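Local coordinates for polyketide synthase (Lyngbya majuscula 19L, PDB 3QIT), which acts as the decarboxylating thioesterase of curacin A biosynthesis, probably hydrolysing the thioester of a sulfated chain and eliminating carbon dioxide and sulfate to leave a terminal alkene, at residues D60-G65 against L82-R87; L148-S153 against D202-T207. All blocks are in the same frame, centred on the assembly; numbering follows the deposited sequence.

Contact 1. Residues D60-G65 against L82-R87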
loop_
_atom_site.group_PDB
_atom_site.type_symbol
_atom_site.label_atom_id
_atom_site.label_comp_id
_atom_site.label_asym_id
_atom_site.label_seq_id
_atom_site.Cartn_x
_atom_site.Cartn_y
_atom_site.Cartn_z
ATOM N N ASP B 60 -6.582 18.094 1.092
ATOM C CA ASP B 60 -7.008 17.236 -0.009
ATOM C C ASP B 60 -6.267 15.897 0.178
ATOM O O ASP B 60 -5.026 15.857 0.262
ATOM C CB ASP B 60 -6.582 17.828 -1.365
ATOM C CG ASP B 60 -7.383 19.066 -1.790
ATOM O OD1 ASP B 60 -8.603 19.166 -1.553
ATOM O OD2 ASP B 60 -6.765 19.962 -2.409
ATOM N N LEU B 61 -6.980 14.786 0.196
ATOM C CA LEU B 61 -6.311 13.487 0.235
ATOM C C LEU B 61 -5.532 13.294 -1.065
ATOM O O LEU B 61 -5.900 13.899 -2.086
ATOM C CB LEU B 61 -7.340 12.373 0.458
ATOM C CG LEU B 61 -8.073 12.416 1.802
ATOM C CD1 LEU B 61 -9.146 11.320 1.833
ATOM C CD2 LEU B 61 -7.072 12.279 2.981
ATOM N N PHE B 62 -4.452 12.503 -1.049
ATOM C CA PHE B 62 -3.686 12.294 -2.297
ATOM C C PHE B 62 -4.610 11.803 -3.402
ATOM O O PHE B 62 -5.566 11.057 -3.146
ATOM C CB PHE B 62 -2.539 11.293 -2.115
ATOM C CG PHE B 62 -1.333 11.861 -1.379
ATOM C CD1 PHE B 62 -0.726 13.047 -1.793
ATOM C CD2 PHE B 62 -0.807 11.178 -0.299
ATOM C CE1 PHE B 62 0.413 13.569 -1.075
ATOM C CE2 PHE B 62 0.313 11.666 0.396
ATOM C CZ PHE B 62 0.919 12.865 0.007
ATOM N N GLY B 63 -4.357 12.281 -4.617
ATOM C CA GLY B 63 -5.218 11.987 -5.760
ATOM C C GLY B 63 -6.512 12.788 -5.853
ATOM O O GLY B 63 -7.257 12.630 -6.812
ATOM N N HIS B 64 -6.785 13.640 -4.861
ATOM C CA HIS B 64 -8.034 14.413 -4.803
ATOM C C HIS B 64 -7.686 15.893 -4.835
ATOM O O HIS B 64 -6.582 16.289 -4.457
ATOM C CB HIS B 64 -8.758 14.171 -3.470
ATOM C CG HIS B 64 -9.300 12.779 -3.308
ATOM N ND1 HIS B 64 -8.501 11.675 -3.082
ATOM C CD2 HIS B 64 -10.575 12.328 -3.306
ATOM C CE1 HIS B 64 -9.261 10.598 -2.955
ATOM N NE2 HIS B 64 -10.525 10.964 -3.102
ATOM N N GLY B 65 -8.622 16.710 -5.294
ATOM C CA GLY B 65 -8.485 18.178 -5.193
ATOM C C GLY B 65 -7.218 18.658 -5.874
ATOM O O GLY B 65 -6.956 18.295 -7.018
ATOM N N LEU B 82 -3.729 7.436 5.881
ATOM C CA LEU B 82 -3.507 7.621 7.315
ATOM C C LEU B 82 -2.168 8.293 7.586
ATOM O O LEU B 82 -2.075 9.184 8.419
ATOM C CB LEU B 82 -3.589 6.289 8.048
ATOM C CG LEU B 82 -5.014 5.802 8.240
ATOM C CD1 LEU B 82 -5.000 4.412 8.870
ATOM C CD2 LEU B 82 -5.818 6.789 9.080
ATOM N N ALA B 83 -1.127 7.871 6.868
ATOM C CA ALA B 83 0.184 8.484 7.035
ATOM C C ALA B 83 0.147 9.961 6.633
ATOM O O ALA B 83 0.851 10.794 7.214
ATOM C CB ALA B 83 1.265 7.709 6.202
ATOM N N GLN B 84 -0.604 10.267 5.573
ATOM C CA GLN B 84 -0.766 11.628 5.096
ATOM C C GLN B 84 -1.433 12.474 6.182
ATOM O O GLN B 84 -0.987 13.589 6.447
ATOM C CB GLN B 84 -1.643 11.649 3.815
ATOM C CG GLN B 84 -1.803 13.040 3.209
ATOM C CD GLN B 84 -2.892 13.119 2.122
ATOM O OE1 GLN B 84 -3.444 12.103 1.664
ATOM N NE2 GLN B 84 -3.186 14.346 1.703
ATOM N N ILE B 85 -2.526 11.965 6.761
ATOM C CA ILE B 85 -3.208 12.710 7.850
ATOM C C ILE B 85 -2.290 12.898 9.092
ATOM O O ILE B 85 -2.244 13.981 9.665
ATOM C CB ILE B 85 -4.551 12.082 8.228
ATOM C CG1 ILE B 85 -5.516 12.184 7.053
ATOM C CG2 ILE B 85 -5.167 12.765 9.490
ATOM C CD1 ILE B 85 -6.687 11.243 7.149
ATOM N N ASP B 86 -1.561 11.853 9.475
ATOM C CA ASP B 86 -0.562 11.940 10.573
ATOM C C ASP B 86 0.461 13.041 10.264
ATOM O O ASP B 86 0.804 13.854 11.136
ATOM C CB ASP B 86 0.152 10.600 10.741
ATOM C CG ASP B 86 0.773 10.398 12.134
ATOM O OD1 ASP B 86 0.267 10.961 13.139
ATOM O OD2 ASP B 86 1.760 9.631 12.220
ATOM N N ARG B 87 0.948 13.081 9.023
ATOM C CA ARG B 87 1.880 14.142 8.625
ATOM C C ARG B 87 1.276 15.549 8.776
ATOM O O ARG B 87 1.948 16.464 9.257
ATOM C CB ARG B 87 2.356 13.920 7.183
ATOM C CG ARG B 87 3.298 14.998 6.677
ATOM C CD ARG B 87 4.595 14.991 7.494
ATOM N NE ARG B 87 5.507 16.049 7.081
ATOM C CZ ARG B 87 5.507 17.276 7.597
ATOM N NH1 ARG B 87 4.641 17.603 8.555
ATOM N NH2 ARG B 87 6.382 18.174 7.164
#
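Leu61 faces Gln84 of helix 78-91 with their CA atoms 7.6 Å apart, and the loop 60-65, which folds into a type II beta turn from Leu61 to His64 closed by His64 N on Leu61 O, meets the helix chiefly through that one glutamine. The side chain of Gln84 leaves the helix with CG anti to the backbone N (chi1 -177°) and stays extended, so that its amide arrives beside the backbone around Leu61, where the turn begins. Both ends of the amide are used. NE2 gives a hydrogen bond to Asp60 O at 2.8 Å, lying close to the amide plane but bent at the hydrogen (140°), while OE1 receives Phe62 N at 2.9 Å. Two bonds of opposite sense fix the rotation of the amide and tell its oxygen from its nitrogen. The Phe62 ring lies stacked on the same group, its plane 27° from that of the amide; Gln84 CD stands 3.7 Å above the ring, displaced toward the rim, and Gln84 CG lies near Phe62 CE2. On the loop's other flank the contact turns apolar, Leu61 CD2 approaching Ile85 CD1 at 4.3 Å. His64 steadies the turn from within through ND1, bonded to Phe62 O at 3.0 Å. Asp60 O also accepts from Ser67 OG, and the Asp60 carboxylate binds Gly39 N and pairs with Arg188. Ile85 and Leu61 both reach helix 104-115, through Leu108 and Met104. Buried throughout, the arrangement ties the loop that follows strand 55-59 to a helix flanking the central sheet of the alpha/beta hydrolase fold, close to the probable nucleophile elbow around Ser103.

Contact 2. Residues L148-S153 against D202-T207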
loop_
_atom_site.group_PDB
_atom_site.type_symbol
_atom_site.label_atom_id
_atom_site.label_comp_id
_atom_site.label_asym_id
_atom_site.label_seq_id
_atom_site.Cartn_x
_atom_site.Cartn_y
_atom_site.Cartn_z
ATOM N N LEU B 148 -5.073 -6.620 -9.639
ATOM C CA LEU B 148 -3.880 -6.487 -10.487
ATOM C C LEU B 148 -4.233 -6.017 -11.893
ATOM O O LEU B 148 -3.520 -5.201 -12.490
ATOM C CB LEU B 148 -3.091 -7.795 -10.552
ATOM C CG LEU B 148 -1.915 -7.909 -9.583
ATOM C CD1 LEU B 148 -2.407 -7.770 -8.166
ATOM C CD2 LEU B 148 -1.180 -9.227 -9.783
ATOM N N ASP B 149 -5.341 -6.528 -12.425
ATOM C CA ASP B 149 -5.806 -6.093 -13.755
ATOM C C ASP B 149 -6.207 -4.625 -13.687
ATOM O O ASP B 149 -5.898 -3.841 -14.592
ATOM C CB ASP B 149 -6.997 -6.942 -14.222
ATOM C CG ASP B 149 -6.600 -8.372 -14.565
ATOM O OD1 ASP B 149 -5.400 -8.644 -14.779
ATOM O OD2 ASP B 149 -7.504 -9.220 -14.632
ATOM N N TYR B 150 -6.881 -4.251 -12.608
ATOM C CA TYR B 150 -7.294 -2.850 -12.475
ATOM C C TYR B 150 -6.099 -1.892 -12.319
ATOM O O TYR B 150 -6.030 -0.864 -13.012
ATOM C CB TYR B 150 -8.299 -2.677 -11.344
ATOM C CG TYR B 150 -8.787 -1.262 -11.270
ATOM C CD1 TYR B 150 -9.654 -0.749 -12.250
ATOM C CD2 TYR B 150 -8.338 -0.413 -10.261
ATOM C CE1 TYR B 150 -10.090 0.562 -12.204
ATOM C CE2 TYR B 150 -8.762 0.911 -10.208
ATOM C CZ TYR B 150 -9.644 1.388 -11.181
ATOM O OH TYR B 150 -10.066 2.695 -11.143
ATOM N N LEU B 151 -5.170 -2.252 -11.437
ATOM C CA LEU B 151 -3.936 -1.479 -11.205
ATOM C C LEU B 151 -3.168 -1.168 -12.497
ATOM O O LEU B 151 -2.462 -0.144 -12.581
ATOM C CB LEU B 151 -3.005 -2.229 -10.245
ATOM C CG LEU B 151 -3.381 -2.502 -8.783
ATOM C CD1 LEU B 151 -2.407 -3.515 -8.220
ATOM C CD2 LEU B 151 -3.371 -1.255 -7.928
ATOM N N SER B 152 -3.311 -2.034 -13.504
ATOM C CA SER B 152 -2.568 -1.838 -14.740
ATOM C C SER B 152 -3.454 -1.268 -15.830
ATOM O O SER B 152 -3.008 -1.072 -16.964
ATOM C CB SER B 152 -1.889 -3.136 -15.197
ATOM O OG SER B 152 -2.826 -4.170 -15.355
ATOM N N SER B 153 -4.708 -0.988 -15.484
ATOM C CA SER B 153 -5.595 -0.330 -16.422
ATOM C C SER B 153 -5.297 1.162 -16.374
ATOM O O SER B 153 -4.656 1.673 -15.449
ATOM C CB SER B 153 -7.075 -0.645 -16.147
ATOM O OG SER B 153 -7.566 0.043 -15.005
ATOM N N ASP B 202 -7.497 11.944 -9.568
ATOM C CA ASP B 202 -6.882 10.780 -10.240
ATOM C C ASP B 202 -7.936 9.741 -10.591
ATOM O O ASP B 202 -8.484 9.113 -9.696
ATOM C CB ASP B 202 -5.833 10.142 -9.315
ATOM C CG ASP B 202 -4.919 9.169 -10.043
ATOM O OD1 ASP B 202 -5.331 8.619 -11.096
ATOM O OD2 ASP B 202 -3.781 8.950 -9.558
ATOM N N ALA B 203 -8.171 9.514 -11.887
ATOM C CA ALA B 203 -9.226 8.570 -12.316
ATOM C C ALA B 203 -9.126 7.162 -11.728
ATOM O O ALA B 203 -10.134 6.444 -11.661
ATOM C CB ALA B 203 -9.266 8.486 -13.855
ATOM N N ILE B 204 -7.931 6.751 -11.321
ATOM C CA ILE B 204 -7.778 5.391 -10.770
ATOM C C ILE B 204 -8.531 5.200 -9.441
ATOM O O ILE B 204 -8.887 4.073 -9.088
ATOM C CB ILE B 204 -6.283 5.004 -10.637
ATOM C CG1 ILE B 204 -6.115 3.477 -10.632
ATOM C CG2 ILE B 204 -5.645 5.655 -9.416
ATOM C CD1 ILE B 204 -6.134 2.848 -12.029
ATOM N N ILE B 205 -8.821 6.295 -8.731
ATOM C CA ILE B 205 -9.396 6.234 -7.396
ATOM C C ILE B 205 -10.842 5.753 -7.399
ATOM O O ILE B 205 -11.317 5.176 -6.424
ATOM C CB ILE B 205 -9.294 7.606 -6.688
ATOM C CG1 ILE B 205 -7.828 7.993 -6.522
ATOM C CG2 ILE B 205 -9.960 7.559 -5.321
ATOM C CD1 ILE B 205 -7.631 9.340 -5.966
ATOM N N ARG B 206 -11.545 6.036 -8.484
ATOM C CA ARG B 206 -12.933 5.591 -8.580
ATOM C C ARG B 206 -12.982 4.063 -8.755
ATOM O O ARG B 206 -12.901 3.566 -9.877
ATOM C CB ARG B 206 -13.640 6.292 -9.736
ATOM C CG ARG B 206 -15.128 6.044 -9.736
ATOM C CD ARG B 206 -15.849 7.105 -10.519
ATOM N NE ARG B 206 -17.126 7.406 -9.884
ATOM C CZ ARG B 206 -17.781 8.549 -10.036
ATOM N NH1 ARG B 206 -18.941 8.735 -9.412
ATOM N NH2 ARG B 206 -17.270 9.505 -10.802
ATOM N N THR B 207 -13.093 3.333 -7.646
ATOM C CA THR B 207 -13.080 1.864 -7.674
ATOM C C THR B 207 -13.238 1.231 -6.285
ATOM O O THR B 207 -12.581 1.629 -5.316
ATOM C CB THR B 207 -11.794 1.323 -8.356
ATOM O OG1 THR B 207 -11.905 -0.090 -8.579
ATOM C CG2 THR B 207 -10.564 1.630 -7.511
#
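Tyr150 extends from the last turn of helix 140-151 with its ring wedged between Ile204 and Thr207. The Ile204 carbonyl oxygen comes to the edge of the ring and accepts a hydrogen bond from Tyr150 OH at 2.7 Å, although the hydroxyl stands 42° above the plane of that carbonyl, away from its lone pairs. The Ile204 ethyl branch lies off the ring plane on the side away from Thr207, CG1 reaching Tyr150 CE2 at 3.7 Å. The Thr207 side chain runs opposite to that of Tyr150 and lies over one face, OG1 3.6 Å above the ring and offset toward its rim, with CG2 3.3 Å from Tyr150 CE2. Tyr150 CG is anti to the backbone N (chi1 -176°), and this torsion carries the ring across to the 202-207 loop. Ser153 OG bonds Tyr150 O, and Asp202 OD1 takes Ile204 N in an Asx turn. Asp149 forms a salt bridge with Arg116 of the second subunit, so this helix end lies at the dimer interface. One short hydrogen bond, with aliphatic carbons and the Thr207 hydroxyl packed on the ring, suggests that this tyrosine is fixed largely by its hydroxyl and its packing, without charge pairing.

How the contacts relate
Contact 1 belongs to the buried core, its centre about 9 Å from that of the chain, whereas contact 2 lies at the surface, about 19 Å out. The former joins a loop and a helix of the alpha/beta hydrolase body; the latter holds the end of helix 140-151 against the loop after strand 196-199. Each relies on one long polar side chain reaching backbone oxygen, but the core amide both donates and accepts, while the surface phenol only donates across its contact. The loops 60-65 and 202-207 touch directly: Gly63 O probably accepts from Asp202 N, and Ile205 packs on His64. Both contacts also touch the second subunit.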